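Long-range contacts in glutamate racemase (Bacillus anthracis, PDB 2DWU), which belongs to the Asp/Glu/hydantoin racemase family and folds into two alpha/beta lobes that enclose a pocket, here holding D-glutamic acid: residues B[75-79]-B[186-190]; B[78-82]-B[124-130]. One frame throughout, in Å; residues are numbered along the deposited sequence. Where two conformers were deposited one is given.

Interaction 1 of 2, residues B[75-79]-B[186-190]. With DGL (D-glutamic acid), chain H.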
loop_
_atom_site.group_PDB
_atom_site.type_symbol
_atom_site.label_atom_id
_atom_site.label_comp_id
_atom_site.label_asym_id
_atom_site.label_seq_id
_atom_site.Cartn_x
_atom_site.Cartn_y
_atom_site.Cartn_z
ATOM N N VAL B 75 -6.892 -3.444 14.548
ATOM C CA VAL B 75 -6.245 -3.271 15.854
ATOM C C VAL B 75 -5.394 -2.042 15.585
ATOM O O VAL B 75 -4.319 -2.103 15.010
ATOM C CB VAL B 75 -5.355 -4.484 16.222
ATOM C CG1 VAL B 75 -4.688 -4.246 17.603
ATOM C CG2 VAL B 75 -6.213 -5.708 16.301
ATOM N N ALA B 76 -5.934 -0.904 15.978
ATOM C CA ALA B 76 -5.278 0.367 15.729
ATOM C C ALA B 76 -4.071 0.648 16.620
ATOM O O ALA B 76 -3.204 1.478 16.279
ATOM C CB ALA B 76 -6.315 1.496 15.881
ATOM N N CYS B 77 -4.035 -0.018 17.764
ATOM C CA CYS B 77 -2.970 0.161 18.755
ATOM C C CYS B 77 -1.780 -0.742 18.433
ATOM O O CYS B 77 -1.949 -1.948 18.339
ATOM C CB CYS B 77 -3.543 -0.204 20.128
ATOM S SG CYS B 77 -2.382 -0.095 21.490
ATOM N N ASN B 78 -0.590 -0.150 18.267
ATOM C CA ASN B 78 0.591 -0.951 17.955
ATOM C C ASN B 78 0.936 -1.888 19.109
ATOM O O ASN B 78 1.377 -3.013 18.867
ATOM C CB ASN B 78 1.797 -0.037 17.635
ATOM C CG ASN B 78 1.551 0.842 16.409
ATOM O OD1 ASN B 78 2.115 0.612 15.291
ATOM N ND2 ASN B 78 0.752 1.855 16.585
ATOM N N THR B 79 0.750 -1.428 20.355
ATOM C CA THR B 79 1.039 -2.256 21.538
ATOM C C THR B 79 0.100 -3.463 21.594
ATOM O O THR B 79 0.523 -4.604 21.843
ATOM C CB THR B 79 0.872 -1.419 22.833
ATOM O OG1 THR B 79 1.754 -0.287 22.766
ATOM C CG2 THR B 79 1.202 -2.255 24.070
ATOM N N LEU B 186 6.768 4.980 12.357
ATOM C CA LEU B 186 6.174 5.518 13.584
ATOM C C LEU B 186 5.273 4.405 14.142
ATOM O O LEU B 186 4.068 4.341 13.836
ATOM C CB LEU B 186 5.338 6.758 13.258
ATOM C CG LEU B 186 6.069 7.902 12.584
ATOM C CD1 LEU B 186 5.116 9.118 12.439
ATOM C CD2 LEU B 186 7.297 8.303 13.423
ATOM N N GLY B 187 5.876 3.539 14.959
ATOM C CA GLY B 187 5.195 2.386 15.520
ATOM C C GLY B 187 4.347 2.604 16.761
ATOM O O GLY B 187 4.344 1.771 17.664
ATOM N N CYS B 188 3.601 3.697 16.755
ATOM C CA CYS B 188 2.734 4.051 17.874
ATOM C C CYS B 188 1.657 4.990 17.319
ATOM O O CYS B 188 1.944 5.847 16.481
ATOM C CB CYS B 188 3.542 4.775 18.950
ATOM S SG CYS B 188 2.547 5.348 20.371
ATOM N N THR B 189 0.431 4.828 17.820
ATOM C CA THR B 189 -0.707 5.628 17.385
ATOM C C THR B 189 -0.502 7.125 17.533
ATOM O O THR B 189 -1.043 7.903 16.757
ATOM C CB THR B 189 -1.977 5.319 18.229
ATOM O OG1 THR B 189 -1.645 5.364 19.622
ATOM C CG2 THR B 189 -2.559 3.951 17.881
ATOM N N HIS B 190 0.260 7.534 18.546
ATOM C CA HIS B 190 0.387 8.955 18.808
ATOM C C HIS B 190 1.447 9.684 18.023
ATOM O O HIS B 190 1.394 10.913 17.904
ATOM C CB HIS B 190 0.711 9.185 20.290
ATOM C CG HIS B 190 -0.369 8.772 21.240
ATOM N ND1 HIS B 190 -0.941 7.517 21.237
ATOM C CD2 HIS B 190 -0.915 9.428 22.291
ATOM C CE1 HIS B 190 -1.784 7.414 22.253
ATOM N NE2 HIS B 190 -1.784 8.563 22.907
HETATM N N DGL H . -1.967 3.216 21.388
HETATM C CA DGL H . -0.628 2.843 21.945
HETATM C C DGL H . 0.250 2.323 20.862
HETATM O O DGL H . 1.264 1.677 21.099
HETATM C CB DGL H . 0.029 4.074 22.609
HETATM C CG DGL H . -0.639 4.272 23.991
HETATM C CD DGL H . -0.477 3.169 24.954
HETATM O OE1 DGL H . 0.587 2.897 25.513
HETATM O OE2 DGL H . -1.554 2.454 25.188
HETATM O OXT DGL H . -0.110 2.574 19.634
#
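The D-glutamic acid pocket lies in the cleft between two alpha/beta lobes, where Asn78 and Thr189 approach each other across the bound ligand. The ligand's carboxylate oxygen, DGL OXT, is the hub of the contact. The backbone N of Thr189 reaches OXT from one segment at 2.9 Å in a nearly straight bond (170°). From the other, Asn78 donates twice, through its backbone N at 3.1 Å from OXT and through its amide ND2 at 3.2 Å from OXT. This shared anion explains an otherwise awkward proximity, since ND2 of Asn78 and N of Thr189, both donors, lie 3.2 Å apart. Both segments leave parallel sheets at the C-terminal ends of strands 70-75 and 183-187, and helix 78-91 begins at the ligand, where its N-terminal end probably adds favourable electrostatics for the carboxylate. Cys77 is the N-cap residue, its SG capping a backbone N farther into the helix; SG of Cys77 and SG of Cys188 face the ligand from roughly opposite sides. With CG beside its own backbone N (chi1 -62°), Asn78 swings its amide over Gly187 and toward OXT; Asn78 CB lies 3.1 Å from Gly187 O. In Thr189, chi1 of 49° sets OG1 between backbone N and carbonyl carbon, facing the ligand, and leaves CG2 anti to that carbon, 3.0 Å from Ala76 O. Thr189 OG1 receives DGL N at 2.8 Å and is also hydrogen-bonded to His190 ND1 at 2.8 Å. Glu156 holds the other ring nitrogen of His190, so the imidazole is gripped at both ends.

Interaction 2 of 2, residues B[78-82]-B[124-130]. With DGL (D-glutamic acid), chain H.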
loop_
_atom_site.group_PDB
_atom_site.type_symbol
_atom_site.label_atom_id
_atom_site.label_comp_id
_atom_site.label_asym_id
_atom_site.label_seq_id
_atom_site.Cartn_x
_atom_site.Cartn_y
_atom_site.Cartn_z
ATOM N N ASN B 78 -0.590 -0.150 18.267
ATOM C CA ASN B 78 0.591 -0.951 17.955
ATOM C C ASN B 78 0.936 -1.888 19.109
ATOM O O ASN B 78 1.377 -3.013 18.867
ATOM C CB ASN B 78 1.797 -0.037 17.635
ATOM C CG ASN B 78 1.551 0.842 16.409
ATOM O OD1 ASN B 78 2.115 0.612 15.291
ATOM N ND2 ASN B 78 0.752 1.855 16.585
ATOM N N THR B 79 0.750 -1.428 20.355
ATOM C CA THR B 79 1.039 -2.256 21.538
ATOM C C THR B 79 0.100 -3.463 21.594
ATOM O O THR B 79 0.523 -4.604 21.843
ATOM C CB THR B 79 0.872 -1.419 22.833
ATOM O OG1 THR B 79 1.754 -0.287 22.766
ATOM C CG2 THR B 79 1.202 -2.255 24.070
ATOM N N ALA B 80 -1.177 -3.194 21.321
ATOM C CA ALA B 80 -2.191 -4.233 21.325
ATOM C C ALA B 80 -1.925 -5.207 20.180
ATOM O O ALA B 80 -2.045 -6.436 20.351
ATOM C CB ALA B 80 -3.591 -3.583 21.188
ATOM N N ALA B 81 -1.534 -4.685 19.014
ATOM C CA ALA B 81 -1.262 -5.572 17.891
ATOM C C ALA B 81 -0.074 -6.484 18.183
ATOM O O ALA B 81 -0.104 -7.682 17.878
ATOM C CB ALA B 81 -1.019 -4.788 16.610
ATOM N N ALA B 82 0.972 -5.917 18.782
ATOM C CA ALA B 82 2.154 -6.708 19.097
ATOM C C ALA B 82 1.804 -7.843 20.041
ATOM O O ALA B 82 2.308 -8.966 19.904
ATOM C CB ALA B 82 3.231 -5.802 19.732
ATOM N N THR B 124 5.634 -2.725 22.448
ATOM C CA THR B 124 5.765 -2.931 21.007
ATOM C C THR B 124 7.170 -3.335 20.627
ATOM O O THR B 124 7.369 -4.304 19.887
ATOM C CB THR B 124 5.376 -1.668 20.252
ATOM O OG1 THR B 124 3.994 -1.405 20.498
ATOM C CG2 THR B 124 5.610 -1.829 18.748
ATOM N N ILE B 125 8.148 -2.617 21.162
ATOM C CA ILE B 125 9.529 -2.923 20.825
ATOM C C ILE B 125 10.001 -4.254 21.415
ATOM O O ILE B 125 10.664 -5.044 20.725
ATOM C CB ILE B 125 10.444 -1.766 21.244
ATOM C CG1 ILE B 125 10.002 -0.484 20.532
ATOM C CG2 ILE B 125 11.896 -2.100 20.888
ATOM C CD1 ILE B 125 9.992 -0.603 18.951
ATOM N N GLN B 126 9.653 -4.535 22.671
ATOM C CA GLN B 126 10.085 -5.795 23.269
ATOM C C GLN B 126 9.518 -7.038 22.595
ATOM O O GLN B 126 10.121 -8.111 22.669
ATOM C CB GLN B 126 9.779 -5.793 24.768
ATOM C CG GLN B 126 10.620 -4.758 25.516
ATOM C CD GLN B 126 12.121 -4.995 25.371
ATOM O OE1 GLN B 126 12.799 -4.353 24.554
ATOM N NE2 GLN B 126 12.647 -5.934 26.157
ATOM N N SER B 127 8.382 -6.909 21.911
ATOM C CA SER B 127 7.769 -8.052 21.221
ATOM C C SER B 127 8.609 -8.470 20.012
ATOM O O SER B 127 8.519 -9.607 19.566
ATOM C CB SER B 127 6.379 -7.668 20.709
ATOM O OG SER B 127 6.469 -6.864 19.545
ATOM N N ASN B 128 9.398 -7.517 19.515
ATOM C CA ASN B 128 10.233 -7.644 18.330
ATOM C C ASN B 128 9.404 -7.959 17.087
ATOM O O ASN B 128 9.916 -8.484 16.103
ATOM C CB ASN B 128 11.325 -8.707 18.504
ATOM C CG ASN B 128 12.547 -8.396 17.643
ATOM O OD1 ASN B 128 12.944 -7.227 17.507
ATOM N ND2 ASN B 128 13.148 -9.431 17.068
ATOM N N MET B 129 8.111 -7.631 17.120
ATOM C CA MET B 129 7.260 -7.941 15.973
ATOM C C MET B 129 7.661 -7.199 14.702
ATOM O O MET B 129 7.498 -7.730 13.599
ATOM C CB MET B 129 5.777 -7.670 16.283
ATOM C CG MET B 129 4.864 -8.027 15.111
ATOM S SD MET B 129 3.100 -8.001 15.482
ATOM C CE MET B 129 3.077 -9.314 16.620
ATOM N N TYR B 130 8.169 -5.974 14.835
ATOM C CA TYR B 130 8.580 -5.241 13.646
ATOM C C TYR B 130 9.733 -5.926 12.947
ATOM O O TYR B 130 9.674 -6.120 11.740
ATOM C CB TYR B 130 8.933 -3.793 13.974
ATOM C CG TYR B 130 7.717 -2.894 13.918
ATOM C CD1 TYR B 130 7.191 -2.499 12.695
ATOM C CD2 TYR B 130 7.091 -2.464 15.092
ATOM C CE1 TYR B 130 6.040 -1.669 12.636
ATOM C CE2 TYR B 130 5.967 -1.655 15.043
ATOM C CZ TYR B 130 5.448 -1.263 13.834
ATOM O OH TYR B 130 4.318 -0.468 13.838
HETATM N N DGL H . -1.967 3.216 21.388
HETATM C CA DGL H . -0.628 2.843 21.945
HETATM C C DGL H . 0.250 2.323 20.862
HETATM O O DGL H . 1.264 1.677 21.099
HETATM C CB DGL H . 0.029 4.074 22.609
HETATM C CG DGL H . -0.639 4.272 23.991
HETATM C CD DGL H . -0.477 3.169 24.954
HETATM O OE1 DGL H . 0.587 2.897 25.513
HETATM O OE2 DGL H . -1.554 2.454 25.188
HETATM O OXT DGL H . -0.110 2.574 19.634
#
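OD1 of Asn78 lies within bonding distance of two hydroxyls, that of Tyr130 across the contact and that of Ser211 from elsewhere in the chain. The bond from Tyr130 OH to Asn78 OD1 is 2.9 Å long but weak, and the phenol proton has another acceptor within range. Ser211 also meets Leu186 O, so how the protons are shared is not settled. OD1 sits at the edge of the Tyr130 ring, near its plane, and the amide and ring planes differ by only 23°. In the preceding helix, Thr124 lays its hydroxyl over the first turn of helix 78-91, with Thr124 OG1 3.2 Å from Thr79 CA. Thr79 itself turns to the ligand: its OG1 donates to DGL O at 2.6 Å, backed by a longer bond from Thr79 N to the same oxygen, and Thr121 is a further partner of OG1. Farther along the helix, the methyl of Ala82 meets the junction between helices 122-127 and 129-137. There Ser127 OG accepts from Met129 N at 3.0 Å (158°), an ST turn at the start of the second helix. A separate bond, from Ser127 OG to Thr124 O at 2.7 Å, reaches back into the first. The same OG lies 3.4 Å from Ala82 CB, and Ile100 touches Ala82, Met129 and Tyr130 together. The hydroxyls near OD1 of Asn78 are consistent with a second shell that favours the amide rotation in which ND2 faces the carboxylate.

Followed from the N terminus, the chain runs along strand 70-75 of the six-stranded sheet and enters helix 78-91, whose beginning serves both contacts. Interaction 2 closes the shorter excursion: after strand 96-98, helix 100-110 and strand 115-120, residues 124-130 return to the helix. Interaction 1 closes the longer one, with 106 residues between its segments, when the chain leaves strand 183-187. The shorter span therefore nests within the longer, both starting from one stretch and sharing Asn78 and Thr79. Gly187 also packs directly against the Tyr130 hydroxyl. Together the contacts fasten one helix start, belonging to the six-stranded lobe, to elements around the four-stranded sheet.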